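Local structure of esterase (uncultured bacterium pCosCE1, 7ATL) at residues A[69-74]-A[207-212]. The protein hydrolyses carboxylic esters as a family VIII carboxylesterase of beta-lactamase-like fold and also has promiscuous acyltransferase activity. Sequence-based numbering, arbitrary orientation.
Sequences PYITLA and TGFYTT
Thr207 rests its methyl group on the ring of Tyr70, joining a loop to helix 67-80 of the beta-lactamase-like fold. Ser65 lies just ahead of this helix and Lys68 in its first turn; the two match the SxxK pattern of the superfamily and probably belong to the active site. The loop follows helix 190-199. The two side chains come from opposite directions, and CG2 of Thr207 stands 4.1 Å from the centroid of the Tyr70 ring, 23° off its normal. This is a CH-pi contact over one face, displaced toward the rim, with the phenol carbon CZ of Tyr70 3.8 Å from that methyl. A threonine suits the place because its two branches divide the work. Its chi1 of -69° sets CG2 anti to the backbone N, which turns the methyl to the ring, while OG1 forms a hydrogen bond with OD2 of Asp273 in helix 271-283. The flat ring of Tyr70 suits its apolar surroundings, where Phe194 stands nearly perpendicular to it and Leu277 packs alongside. Beside this pair, Ile71 reaches Phe209 through its longer branch: CD1 of Ile71 lies 3.9 Å from CZ of Phe209, at the edge of the phenyl ring and near its plane. The polar ends are linked by one water, hydrogen-bonded to Tyr70 OH at 2.7 Å, which donates a hydrogen bond to Thr207 OG1, also at 2.7 Å.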
loop_
_atom_site.group_PDB
_atom_site.type_symbol
_atom_site.label_atom_id
_atom_site.label_comp_id
_atom_site.label_asym_id
_atom_site.label_seq_id
_atom_site.Cartn_x
_atom_site.Cartn_y
_atom_site.Cartn_z
ATOM N N PRO A 69 -4.231 2.413 0.055
ATOM C CA PRO A 69 -5.662 2.220 -0.176
ATOM C C PRO A 69 -6.499 2.627 1.046
ATOM O O PRO A 69 -7.569 3.168 0.843
ATOM C CB PRO A 69 -5.811 0.748 -0.553
ATOM C CG PRO A 69 -4.534 0.121 -0.101
ATOM C CD PRO A 69 -3.467 1.187 -0.172
ATOM N N TYR A 70 -5.960 2.419 2.251
ATOM C CA TYR A 70 -6.537 2.914 3.525
ATOM C C TYR A 70 -6.780 4.428 3.452
ATOM O O TYR A 70 -7.907 4.866 3.755
ATOM C CB TYR A 70 -5.651 2.516 4.707
ATOM C CG TYR A 70 -5.992 1.166 5.292
ATOM C CD1 TYR A 70 -7.269 0.882 5.738
ATOM C CD2 TYR A 70 -5.049 0.159 5.378
ATOM C CE1 TYR A 70 -7.595 -0.347 6.280
ATOM C CE2 TYR A 70 -5.350 -1.080 5.909
ATOM C CZ TYR A 70 -6.626 -1.325 6.370
ATOM O OH TYR A 70 -6.934 -2.537 6.890
ATOM N N ILE A 71 -5.765 5.221 3.092
ATOM C CA ILE A 71 -5.858 6.707 3.173
ATOM C C ILE A 71 -6.569 7.218 1.914
ATOM O O ILE A 71 -7.310 8.238 2.027
ATOM C CB ILE A 71 -4.491 7.363 3.412
ATOM C CG1 ILE A 71 -3.806 6.794 4.652
ATOM C CG2 ILE A 71 -4.632 8.875 3.507
ATOM C CD1 ILE A 71 -4.559 7.030 5.930
ATOM N N THR A 72 -6.405 6.526 0.784
ATOM C CA THR A 72 -7.224 6.776 -0.428
ATOM C C THR A 72 -8.709 6.610 -0.059
ATOM O O THR A 72 -9.509 7.496 -0.421
ATOM C CB THR A 72 -6.797 5.871 -1.584
ATOM O OG1 THR A 72 -5.435 6.185 -1.881
ATOM C CG2 THR A 72 -7.677 6.038 -2.806
ATOM N N LEU A 73 -9.068 5.552 0.676
ATOM C CA LEU A 73 -10.469 5.341 1.144
ATOM C C LEU A 73 -10.925 6.533 1.990
ATOM O O LEU A 73 -12.059 6.959 1.796
ATOM C CB LEU A 73 -10.654 4.054 1.958
ATOM C CG LEU A 73 -12.082 3.886 2.492
ATOM C CD1 LEU A 73 -13.081 4.032 1.358
ATOM C CD2 LEU A 73 -12.285 2.561 3.180
ATOM N N ALA A 74 -10.109 7.024 2.921
ATOM C CA ALA A 74 -10.490 8.160 3.789
ATOM C C ALA A 74 -10.864 9.361 2.905
ATOM O O ALA A 74 -11.931 9.956 3.135
ATOM C CB ALA A 74 -9.374 8.471 4.750
ATOM N N THR A 207 -5.794 -1.711 13.347
ATOM C CA THR A 207 -5.063 -1.028 12.259
ATOM C C THR A 207 -4.885 0.449 12.618
ATOM O O THR A 207 -5.871 1.093 13.006
ATOM C CB THR A 207 -5.769 -1.284 10.924
ATOM O OG1 THR A 207 -5.596 -2.671 10.602
ATOM C CG2 THR A 207 -5.257 -0.393 9.808
ATOM N N GLY A 208 -3.666 0.963 12.463
ATOM C CA GLY A 208 -3.340 2.360 12.783
ATOM C C GLY A 208 -1.927 2.682 12.359
ATOM O O GLY A 208 -1.434 2.006 11.430
ATOM N N PHE A 209 -1.300 3.650 13.032
ATOM C CA PHE A 209 -0.029 4.295 12.602
ATOM C C PHE A 209 1.154 3.867 13.479
ATOM O O PHE A 209 2.302 4.150 13.096
ATOM C CB PHE A 209 -0.211 5.812 12.586
ATOM C CG PHE A 209 -0.894 6.292 11.338
ATOM C CD1 PHE A 209 -0.173 6.415 10.163
ATOM C CD2 PHE A 209 -2.253 6.550 11.337
ATOM C CE1 PHE A 209 -0.789 6.830 8.999
ATOM C CE2 PHE A 209 -2.875 6.955 10.173
ATOM C CZ PHE A 209 -2.142 7.106 9.011
ATOM N N TYR A 210 0.861 3.231 14.611
ATOM C CA TYR A 210 1.828 2.532 15.489
ATOM C C TYR A 210 1.085 1.523 16.367
ATOM O O TYR A 210 -0.157 1.612 16.453
ATOM C CB TYR A 210 2.576 3.545 16.346
ATOM C CG TYR A 210 1.846 4.014 17.574
ATOM C CD1 TYR A 210 0.855 4.971 17.492
ATOM C CD2 TYR A 210 2.157 3.508 18.825
ATOM C CE1 TYR A 210 0.199 5.430 18.624
ATOM C CE2 TYR A 210 1.505 3.945 19.965
ATOM C CZ TYR A 210 0.536 4.929 19.869
ATOM O OH TYR A 210 -0.080 5.405 20.994
ATOM N N THR A 211 1.821 0.596 16.985
ATOM C CA THR A 211 1.274 -0.410 17.930
ATOM C C THR A 211 2.069 -0.353 19.234
ATOM O O THR A 211 3.280 -0.061 19.163
ATOM C CB THR A 211 1.269 -1.810 17.311
ATOM O OG1 THR A 211 0.646 -2.668 18.268
ATOM C CG2 THR A 211 2.652 -2.309 16.956
ATOM N N THR A 212 1.398 -0.579 20.366
ATOM C CA THR A 212 2.023 -0.798 21.697
ATOM C C THR A 212 2.156 -2.298 21.974
ATOM O O THR A 212 2.763 -2.637 22.981
ATOM C CB THR A 212 1.217 -0.162 22.838
ATOM O OG1 THR A 212 -0.071 -0.782 22.864
ATOM C CG2 THR A 212 1.125 1.348 22.726
HETATM O O HOH W 1 -4.868 -3.621 8.205
#